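Local coordinates for protein dinoflagellate luciferase (Lingulodinium polyedrum, PDB 1VPR) that oxidises an open-chain tetrapyrrole luciferin with molecular oxygen to emit blue light, this chain being the third of three homologous luciferase domains in the protein, at residues V123-K127 / K137-G141; N159-W165 / L207-G213; Y258-F263 / R274-A279. One frame throughout, in Å; residues are numbered along the deposited sequence.

All three contacts belong to the catalytic domain, whose core is a ten-stranded antiparallel barrel of the calycin type. Interactions 2 and 3 are two strand pairings of that barrel, their centres 14 Å apart. Their side chains touch inside it, where Leu161 CD1 lies 3.7 Å from Lys260 CD and Leu207 CD1 lies 3.9 Å from Arg277 NH2. Calycins usually hold their ligand in the barrel, and this interior is therefore the probable place for luciferin. Interaction 1 joins a helix and a loop outside the strands: its nearest atoms are about 10 Å from interaction 3 and about 24 Å from interaction 2, on the opposite side of the chain's centre from the latter.

Interaction 1: residues V123-K127 / K137-G141; sequences VAMCK and KLPCG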
loop_
_atom_site.group_PDB
_atom_site.type_symbol
_atom_site.label_atom_id
_atom_site.label_comp_id
_atom_site.label_asym_id
_atom_site.label_seq_id
_atom_site.Cartn_x
_atom_site.Cartn_y
_atom_site.Cartn_z
ATOM N N VAL A 123 16.334 -8.789 12.493
ATOM C CA VAL A 123 16.381 -7.854 11.395
ATOM C C VAL A 123 17.679 -8.046 10.627
ATOM O O VAL A 123 17.683 -8.082 9.385
ATOM C CB VAL A 123 16.265 -6.403 11.908
ATOM C CG1 VAL A 123 16.526 -5.415 10.780
ATOM C CG2 VAL A 123 14.862 -6.175 12.473
ATOM N N ALA A 124 18.777 -8.191 11.368
ATOM C CA ALA A 124 20.094 -8.374 10.781
ATOM C C ALA A 124 20.154 -9.613 9.889
ATOM O O ALA A 124 20.737 -9.586 8.812
ATOM C CB ALA A 124 21.151 -8.476 11.891
HETATM N N MSE A 125 19.547 -10.703 10.337
HETATM C CA MSE A 125 19.540 -11.940 9.553
HETATM C C MSE A 125 18.881 -11.783 8.188
HETATM O O MSE A 125 19.287 -12.419 7.212
HETATM C CB MSE A 125 18.794 -13.028 10.307
HETATM C CG MSE A 125 19.362 -13.345 11.649
HETATM SE SE MSE A 125 18.127 -14.477 12.586
HETATM C CE MSE A 125 18.530 -13.950 14.378
ATOM N N CYS A 126 17.844 -10.949 8.128
ATOM C CA CYS A 126 17.113 -10.744 6.885
ATOM C C CYS A 126 17.743 -9.742 5.939
ATOM O O CYS A 126 17.351 -9.668 4.776
ATOM C CB CYS A 126 15.670 -10.316 7.193
ATOM S SG CYS A 126 14.732 -11.543 8.144
ATOM N N LYS A 127 18.707 -8.963 6.421
ATOM C CA LYS A 127 19.345 -7.968 5.557
ATOM C C LYS A 127 19.926 -8.658 4.330
ATOM O O LYS A 127 20.688 -9.610 4.455
ATOM C CB LYS A 127 20.460 -7.221 6.311
ATOM C CG LYS A 127 20.155 -5.766 6.606
ATOM C CD LYS A 127 19.012 -5.624 7.611
ATOM C CE LYS A 127 18.283 -4.288 7.457
ATOM N NZ LYS A 127 19.203 -3.114 7.493
ATOM N N LYS A 137 12.633 -19.745 3.066
ATOM C CA LYS A 137 11.979 -19.423 4.319
ATOM C C LYS A 137 12.625 -18.120 4.783
ATOM O O LYS A 137 13.822 -17.900 4.544
ATOM C CB LYS A 137 12.258 -20.502 5.352
ATOM C CG LYS A 137 11.747 -21.866 4.987
ATOM C CD LYS A 137 12.033 -22.817 6.113
ATOM C CE LYS A 137 11.553 -24.214 5.775
ATOM N NZ LYS A 137 12.018 -25.176 6.825
ATOM N N LEU A 138 11.856 -17.257 5.443
ATOM C CA LEU A 138 12.408 -16.001 5.927
ATOM C C LEU A 138 13.489 -16.412 6.926
ATOM O O LEU A 138 13.277 -17.302 7.762
ATOM C CB LEU A 138 11.312 -15.167 6.599
ATOM C CG LEU A 138 11.602 -13.687 6.838
ATOM C CD1 LEU A 138 11.818 -12.963 5.511
ATOM C CD2 LEU A 138 10.426 -13.065 7.587
ATOM N N PRO A 139 14.663 -15.779 6.853
ATOM C CA PRO A 139 15.769 -16.115 7.759
ATOM C C PRO A 139 15.491 -16.038 9.259
ATOM O O PRO A 139 16.065 -16.801 10.027
ATOM C CB PRO A 139 16.863 -15.144 7.335
ATOM C CG PRO A 139 16.601 -14.984 5.861
ATOM C CD PRO A 139 15.091 -14.780 5.859
ATOM N N CYS A 140 14.617 -15.133 9.688
ATOM C CA CYS A 140 14.366 -15.001 11.119
ATOM C C CYS A 140 13.291 -15.931 11.651
ATOM O O CYS A 140 12.855 -15.791 12.796
ATOM C CB CYS A 140 14.034 -13.547 11.468
ATOM S SG CYS A 140 12.665 -12.804 10.561
ATOM N N GLY A 141 12.882 -16.905 10.839
ATOM C CA GLY A 141 11.845 -17.828 11.278
ATOM C C GLY A 141 10.484 -17.214 11.011
ATOM O O GLY A 141 10.419 -16.106 10.472
#
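Cys126 and Cys140 meet sulfur to sulfur at the centre of this contact, SG to SG 3.4 Å, too far apart for a disulfide. Here the packing is tight. Besides Cys140, Cys126 SG has Leu138 CG at 4.0 Å, and it lies equally far, 4.0 Å, from Pro139 CD, so one bulky, weakly polar sulfur on a short side chain touches three residues of the loop. Cys126 turns its SG away from its own carbonyl carbon (chi1 -61°), while Cys140 holds its SG between N and C (chi1 55°); together these torsions bring the two SG atoms into van der Waals contact. Cysteine suits both places, being slim enough to fit between helix and loop. Tyr131 and Met267 also touch Cys126.

The other half faces solvent and is looser. Met125, present as selenomethionine, runs an extended chain along the loop, and its SE stops 4.1 Å from Cys140 CA. Behind it the Pro139 ring rests on the helix backbone, Pro139 CB 3.6 Å from Met125 O.

Leu138 to Gly141 form a type I turn, closed by the bond from Gly141 N to Leu138 O at 3.1 Å. Proline fits its second position, and Gly141 takes a positive phi that would jam a side chain against the preceding carbonyl. The arrangement is the last part of helix 120-126 packed against a proline-containing type I turn.

Interaction 2: residues N159-W165 / L207-G213; sequences NPLHGRW and LRINQFG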
loop_
_atom_site.group_PDB
_atom_site.type_symbol
_atom_site.label_atom_id
_atom_site.label_comp_id
_atom_site.label_asym_id
_atom_site.label_seq_id
_atom_site.Cartn_x
_atom_site.Cartn_y
_atom_site.Cartn_z
ATOM N N ASN A 159 -19.075 -6.818 -2.114
ATOM C CA ASN A 159 -17.865 -6.268 -2.742
ATOM C C ASN A 159 -17.856 -4.739 -2.724
ATOM O O ASN A 159 -17.692 -4.084 -3.763
ATOM C CB ASN A 159 -17.776 -6.763 -4.183
ATOM C CG ASN A 159 -17.775 -8.259 -4.271
ATOM O OD1 ASN A 159 -17.108 -8.939 -3.486
ATOM N ND2 ASN A 159 -18.509 -8.793 -5.230
ATOM N N PRO A 160 -17.989 -4.145 -1.532
ATOM C CA PRO A 160 -18.015 -2.698 -1.362
ATOM C C PRO A 160 -16.748 -1.920 -1.704
ATOM O O PRO A 160 -16.814 -0.715 -1.920
ATOM C CB PRO A 160 -18.424 -2.543 0.106
ATOM C CG PRO A 160 -17.758 -3.713 0.741
ATOM C CD PRO A 160 -18.067 -4.828 -0.227
ATOM N N LEU A 161 -15.600 -2.592 -1.731
ATOM C CA LEU A 161 -14.329 -1.949 -2.044
ATOM C C LEU A 161 -14.102 -1.815 -3.555
ATOM O O LEU A 161 -13.271 -1.008 -3.997
ATOM C CB LEU A 161 -13.181 -2.762 -1.452
ATOM C CG LEU A 161 -13.372 -3.198 0.009
ATOM C CD1 LEU A 161 -12.164 -4.011 0.470
ATOM C CD2 LEU A 161 -13.563 -1.968 0.875
ATOM N N HIS A 162 -14.835 -2.604 -4.339
ATOM C CA HIS A 162 -14.701 -2.613 -5.793
ATOM C C HIS A 162 -14.959 -1.221 -6.395
ATOM O O HIS A 162 -16.021 -0.642 -6.206
ATOM C CB HIS A 162 -15.689 -3.618 -6.377
ATOM C CG HIS A 162 -15.389 -4.034 -7.780
ATOM N ND1 HIS A 162 -14.526 -5.062 -8.076
ATOM C CD2 HIS A 162 -15.895 -3.615 -8.965
ATOM C CE1 HIS A 162 -14.513 -5.267 -9.382
ATOM N NE2 HIS A 162 -15.338 -4.406 -9.945
ATOM N N GLY A 163 -13.977 -0.691 -7.116
ATOM C CA GLY A 163 -14.137 0.614 -7.739
ATOM C C GLY A 163 -12.857 1.422 -7.711
ATOM O O GLY A 163 -11.772 0.892 -7.422
ATOM N N ARG A 164 -12.985 2.705 -8.030
ATOM C CA ARG A 164 -11.860 3.620 -8.025
ATOM C C ARG A 164 -12.078 4.631 -6.902
ATOM O O ARG A 164 -13.174 5.223 -6.759
ATOM C CB ARG A 164 -11.712 4.316 -9.392
ATOM C CG ARG A 164 -10.457 5.175 -9.482
ATOM C CD ARG A 164 -10.136 5.495 -10.937
ATOM N NE ARG A 164 -11.225 6.261 -11.541
ATOM C CZ ARG A 164 -11.350 7.585 -11.444
ATOM N NH1 ARG A 164 -10.453 8.307 -10.784
ATOM N NH2 ARG A 164 -12.405 8.180 -11.971
ATOM N N TRP A 165 -11.037 4.792 -6.087
ATOM C CA TRP A 165 -11.062 5.666 -4.910
ATOM C C TRP A 165 -10.030 6.748 -5.069
ATOM O O TRP A 165 -8.912 6.471 -5.483
ATOM C CB TRP A 165 -10.723 4.846 -3.660
ATOM C CG TRP A 165 -11.654 3.683 -3.451
ATOM C CD1 TRP A 165 -11.617 2.466 -4.089
ATOM C CD2 TRP A 165 -12.781 3.644 -2.577
ATOM N NE1 TRP A 165 -12.663 1.671 -3.653
ATOM C CE2 TRP A 165 -13.390 2.375 -2.729
ATOM C CE3 TRP A 165 -13.340 4.559 -1.674
ATOM C CZ2 TRP A 165 -14.539 1.999 -2.013
ATOM C CZ3 TRP A 165 -14.492 4.178 -0.953
ATOM C CH2 TRP A 165 -15.072 2.913 -1.132
ATOM N N LEU A 207 -6.627 4.519 -5.546
ATOM C CA LEU A 207 -6.623 3.059 -5.414
ATOM C C LEU A 207 -7.686 2.562 -6.395
ATOM O O LEU A 207 -8.733 3.192 -6.517
ATOM C CB LEU A 207 -7.003 2.577 -4.016
ATOM C CG LEU A 207 -6.043 2.703 -2.824
ATOM C CD1 LEU A 207 -6.801 2.193 -1.568
ATOM C CD2 LEU A 207 -4.750 1.876 -3.062
ATOM N N ARG A 208 -7.408 1.461 -7.100
ATOM C CA ARG A 208 -8.375 0.824 -7.999
ATOM C C ARG A 208 -8.457 -0.579 -7.402
ATOM O O ARG A 208 -7.440 -1.259 -7.248
ATOM C CB ARG A 208 -7.849 0.752 -9.432
ATOM C CG ARG A 208 -7.684 2.107 -10.118
ATOM C CD ARG A 208 -7.072 1.957 -11.537
ATOM N NE ARG A 208 -6.780 3.251 -12.177
ATOM C CZ ARG A 208 -7.593 3.916 -13.003
ATOM N NH1 ARG A 208 -7.202 5.087 -13.507
ATOM N NH2 ARG A 208 -8.779 3.423 -13.355
ATOM N N ILE A 209 -9.654 -1.020 -7.041
ATOM C CA ILE A 209 -9.788 -2.320 -6.405
ATOM C C ILE A 209 -10.788 -3.193 -7.125
ATOM O O ILE A 209 -11.889 -2.751 -7.478
ATOM C CB ILE A 209 -10.279 -2.157 -4.942
ATOM C CG1 ILE A 209 -9.295 -1.319 -4.149
ATOM C CG2 ILE A 209 -10.464 -3.530 -4.267
ATOM C CD1 ILE A 209 -9.847 -0.919 -2.741
ATOM N N ASN A 210 -10.392 -4.430 -7.355
ATOM C CA ASN A 210 -11.264 -5.416 -7.951
ATOM C C ASN A 210 -11.478 -6.276 -6.728
ATOM O O ASN A 210 -10.501 -6.761 -6.139
ATOM C CB ASN A 210 -10.536 -6.243 -9.010
ATOM C CG ASN A 210 -10.667 -5.651 -10.393
ATOM O OD1 ASN A 210 -11.657 -5.896 -11.092
ATOM N ND2 ASN A 210 -9.684 -4.852 -10.789
ATOM N N GLN A 211 -12.726 -6.464 -6.330
ATOM C CA GLN A 211 -12.999 -7.291 -5.160
ATOM C C GLN A 211 -14.015 -8.372 -5.477
ATOM O O GLN A 211 -15.061 -8.088 -6.056
ATOM C CB GLN A 211 -13.518 -6.440 -3.991
ATOM C CG GLN A 211 -14.114 -7.313 -2.844
ATOM C CD GLN A 211 -14.556 -6.534 -1.615
ATOM O OE1 GLN A 211 -15.012 -5.396 -1.708
ATOM N NE2 GLN A 211 -14.444 -7.161 -0.445
ATOM N N PHE A 212 -13.687 -9.618 -5.128
ATOM C CA PHE A 212 -14.621 -10.717 -5.328
ATOM C C PHE A 212 -14.625 -11.481 -3.995
ATOM O O PHE A 212 -13.815 -12.375 -3.780
ATOM C CB PHE A 212 -14.162 -11.644 -6.453
ATOM C CG PHE A 212 -15.171 -12.737 -6.775
ATOM C CD1 PHE A 212 -16.275 -12.474 -7.592
ATOM C CD2 PHE A 212 -15.008 -14.037 -6.260
ATOM C CE1 PHE A 212 -17.206 -13.490 -7.899
ATOM C CE2 PHE A 212 -15.926 -15.051 -6.562
ATOM C CZ PHE A 212 -17.023 -14.772 -7.384
ATOM N N GLY A 213 -15.525 -11.109 -3.098
ATOM C CA GLY A 213 -15.571 -11.773 -1.804
ATOM C C GLY A 213 -14.324 -11.473 -0.982
ATOM O O GLY A 213 -14.029 -10.313 -0.678
#
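Gly163 and Ile209 form a hydrogen-bonded antiparallel pair, Ile209 N giving to Gly163 O at 2.9 Å and Gly163 N returning a bond to Ile209 O. Trp165 and Leu207 repeat the pattern in both directions. Gly163 has a positive phi that a side chain would not tolerate, so glycine suits the start of the strand.

Beyond the ladder, side chains bond to backbone. Asn159 OD1 takes the N-H of Gly213 at 2.7 Å, nearly straight at 170°. His162 ND1 acts as acceptor, receiving Gln211 N at 2.9 Å in the plane of its ring, and Trp165 NE1 gives to Leu161 O. Gln211 is buried and stretched out with CG opposite its own N (chi1 167°): OE1 crosses to Leu161 N at 2.9 Å, while NE2 turns back to Gly213 O of its own segment at 3.2 Å. Cutting Gln211 back to an alanine is likely to leave the Leu161 N-H and the Gly213 carbonyl without these partners, and the 159-162 turn less firmly held.

Apolar packing fills the barrel-facing side. Leu161 CB lies 4.0 Å from Ile209 CG2, and Ile209 CD1 approaches the indole obliquely, 4.1 Å from Trp165 CD1.

Charged groups take the other face. Arg164 and Arg208 lie side by side, Arg164 CD over one face of the Arg208 guanidinium. Backbone carbonyls take their N-H groups: Tyr76 and Gly77 serve Arg164, while Gly68, Lys70 and Pro310 serve Arg208.

Such a pairing, with apolar Trp165, Leu207 and Ile209 facing the interior and buried arginines on the other face beneath covering loops, builds the wall of a calycin beta-barrel, here with a type I turn, Asn159 to His162, leading into its strand.

Interaction 3: residues Y258-F263 / R274-A279; sequences YRKIGF and RIERRA
Residues 259-263 and 274-279 run antiparallel as the two arms of a hairpin, their axes 4.5 Å apart and their directions at 161°, with paired backbone bonds at Lys260-Arg277 and Gly262-Ile275. Lys260 N to Arg277 O is short, at 2.7 Å.

On the outer face, Glu276 is gripped by two arginines. Arg259 NH1 meets Glu276 OE1 at 3.0 Å on its syn side, the oxygen lying in the guanidinium plane although that plane stands 75° from the carboxylate. A bend at chi3 (60°) folds the Arg259 tip back, and Ile261 CD1 covers the centre of its guanidinium face. Arg278 NE gives to the syn lone pair of Glu276 OE2 at 2.6 Å. The carboxylate thus sits between two positive groups, which would be expected to keep it ionised, and Cys107 N adds a further bond to Glu276 OE1. Long, flexible arginines suit these places because each can bend to the acid, while Arg259 NH2 also pairs with Glu256.

On the inner face Lys260 and Arg277 lie side by side, Lys260 CE 3.5 Å from Arg277 CD. Their ends, Lys260 NZ and Arg277 NH1, come within 3.1 Å, two donors of like charge that cannot bond each other; the long chains let each find its own partner, Trp252 in a cation-pi contact for Lys260 and Gln290 for Arg277 NE. Ile275 CG2 packs on the Gly262 backbone, 3.4 Å from Gly262 O; a side chain at Gly262 would point to this same face, toward Ile275.

Within the barrel, strand 247-253 flanks the first arm and strand 285-294 the second, while helix 107-111 packs on the outer face over Arg259 and Ile261.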
loop_
_atom_site.group_PDB
_atom_site.type_symbol
_atom_site.label_atom_id
_atom_site.label_comp_id
_atom_site.label_asym_id
_atom_site.label_seq_id
_atom_site.Cartn_x
_atom_site.Cartn_y
_atom_site.Cartn_z
ATOM N N TYR A 258 -17.727 -4.307 5.677
ATOM C CA TYR A 258 -17.176 -3.026 5.265
ATOM C C TYR A 258 -15.842 -2.610 5.829
ATOM O O TYR A 258 -15.479 -1.441 5.731
ATOM C CB TYR A 258 -18.192 -1.928 5.549
ATOM C CG TYR A 258 -19.520 -2.153 4.858
ATOM C CD1 TYR A 258 -20.605 -2.705 5.546
ATOM C CD2 TYR A 258 -19.685 -1.848 3.506
ATOM C CE1 TYR A 258 -21.833 -2.953 4.899
ATOM C CE2 TYR A 258 -20.910 -2.090 2.850
ATOM C CZ TYR A 258 -21.976 -2.644 3.557
ATOM O OH TYR A 258 -23.175 -2.885 2.919
ATOM N N ARG A 259 -15.110 -3.542 6.420
ATOM C CA ARG A 259 -13.818 -3.208 6.987
ATOM C C ARG A 259 -12.759 -4.274 6.787
ATOM O O ARG A 259 -13.025 -5.461 6.909
ATOM C CB ARG A 259 -13.949 -2.922 8.514
ATOM C CG ARG A 259 -12.604 -2.570 9.140
ATOM C CD ARG A 259 -12.702 -2.008 10.560
ATOM N NE ARG A 259 -13.333 -2.950 11.471
ATOM C CZ ARG A 259 -13.167 -2.915 12.787
ATOM N NH1 ARG A 259 -12.384 -1.990 13.330
ATOM N NH2 ARG A 259 -13.802 -3.789 13.557
ATOM N N LYS A 260 -11.548 -3.847 6.466
ATOM C CA LYS A 260 -10.434 -4.781 6.349
ATOM C C LYS A 260 -9.508 -4.463 7.509
ATOM O O LYS A 260 -9.358 -3.291 7.897
ATOM C CB LYS A 260 -9.625 -4.571 5.062
ATOM C CG LYS A 260 -10.356 -4.856 3.773
ATOM C CD LYS A 260 -9.320 -4.830 2.639
ATOM C CE LYS A 260 -8.638 -3.444 2.534
ATOM N NZ LYS A 260 -7.678 -3.424 1.410
ATOM N N ILE A 261 -8.891 -5.488 8.067
ATOM C CA ILE A 261 -7.939 -5.313 9.174
ATOM C C ILE A 261 -6.686 -6.099 8.814
ATOM O O ILE A 261 -6.754 -7.263 8.408
ATOM C CB ILE A 261 -8.503 -5.837 10.515
ATOM C CG1 ILE A 261 -9.766 -5.059 10.876
ATOM C CG2 ILE A 261 -7.447 -5.657 11.625
ATOM C CD1 ILE A 261 -10.461 -5.564 12.130
ATOM N N GLY A 262 -5.529 -5.474 8.963
ATOM C CA GLY A 262 -4.304 -6.168 8.587
ATOM C C GLY A 262 -3.077 -5.620 9.267
ATOM O O GLY A 262 -3.159 -4.848 10.228
ATOM N N PHE A 263 -1.923 -6.014 8.776
ATOM C CA PHE A 263 -0.682 -5.541 9.363
ATOM C C PHE A 263 0.385 -5.736 8.313
ATOM O O PHE A 263 0.203 -6.541 7.389
ATOM C CB PHE A 263 -0.314 -6.381 10.590
ATOM C CG PHE A 263 -0.066 -7.810 10.271
ATOM C CD1 PHE A 263 -1.135 -8.707 10.134
ATOM C CD2 PHE A 263 1.233 -8.270 10.063
ATOM C CE1 PHE A 263 -0.904 -10.032 9.797
ATOM C CE2 PHE A 263 1.470 -9.604 9.718
ATOM C CZ PHE A 263 0.417 -10.475 9.590
ATOM N N ARG A 274 0.192 -1.792 12.062
ATOM C CA ARG A 274 -1.112 -2.415 12.090
ATOM C C ARG A 274 -2.050 -1.464 11.396
ATOM O O ARG A 274 -1.894 -0.255 11.493
ATOM C CB ARG A 274 -1.487 -2.737 13.529
ATOM C CG ARG A 274 -0.661 -3.917 14.066
ATOM C CD ARG A 274 -0.939 -4.183 15.551
ATOM N NE ARG A 274 -0.582 -3.008 16.332
ATOM C CZ ARG A 274 -0.901 -2.840 17.606
ATOM N NH1 ARG A 274 -1.582 -3.792 18.240
ATOM N NH2 ARG A 274 -0.574 -1.710 18.227
ATOM N N ILE A 275 -3.046 -2.000 10.701
ATOM C CA ILE A 275 -3.868 -1.128 9.872
ATOM C C ILE A 275 -5.278 -1.601 9.602
ATOM O O ILE A 275 -5.568 -2.798 9.700
ATOM C CB ILE A 275 -3.103 -0.952 8.518
ATOM C CG1 ILE A 275 -3.865 -0.060 7.529
ATOM C CG2 ILE A 275 -2.869 -2.349 7.872
ATOM C CD1 ILE A 275 -3.064 0.124 6.232
ATOM N N GLU A 276 -6.170 -0.653 9.317
ATOM C CA GLU A 276 -7.532 -0.995 8.929
ATOM C C GLU A 276 -7.967 -0.069 7.807
ATOM O O GLU A 276 -7.430 1.054 7.663
ATOM C CB GLU A 276 -8.543 -0.859 10.091
ATOM C CG GLU A 276 -8.771 0.552 10.641
ATOM C CD GLU A 276 -10.139 0.668 11.282
ATOM O OE1 GLU A 276 -10.359 -0.021 12.308
ATOM O OE2 GLU A 276 -11.009 1.418 10.754
ATOM N N ARG A 277 -8.904 -0.552 6.987
ATOM C CA ARG A 277 -9.521 0.269 5.944
ATOM C C ARG A 277 -10.992 -0.016 6.109
ATOM O O ARG A 277 -11.380 -1.182 6.161
ATOM C CB ARG A 277 -9.112 -0.130 4.528
ATOM C CG ARG A 277 -7.733 0.410 4.090
ATOM C CD ARG A 277 -7.256 -0.263 2.799
ATOM N NE ARG A 277 -6.058 0.406 2.290
ATOM C CZ ARG A 277 -5.321 -0.051 1.282
ATOM N NH1 ARG A 277 -5.666 -1.175 0.672
ATOM N NH2 ARG A 277 -4.225 0.610 0.899
ATOM N N ARG A 278 -11.807 1.033 6.191
ATOM C CA ARG A 278 -13.249 0.863 6.316
ATOM C C ARG A 278 -13.956 1.804 5.360
ATOM O O ARG A 278 -13.511 2.944 5.141
ATOM C CB ARG A 278 -13.732 1.117 7.760
ATOM C CG ARG A 278 -13.656 2.544 8.262
ATOM C CD ARG A 278 -14.348 2.682 9.632
ATOM N NE ARG A 278 -13.586 2.026 10.704
ATOM C CZ ARG A 278 -13.964 1.996 11.983
ATOM N NH1 ARG A 278 -13.201 1.390 12.875
ATOM N NH2 ARG A 278 -15.109 2.563 12.372
ATOM N N ALA A 279 -15.047 1.318 4.774
ATOM C CA ALA A 279 -15.849 2.110 3.845
ATOM C C ALA A 279 -17.163 2.461 4.537
ATOM O O ALA A 279 -17.762 1.609 5.181
ATOM C CB ALA A 279 -16.140 1.309 2.575
#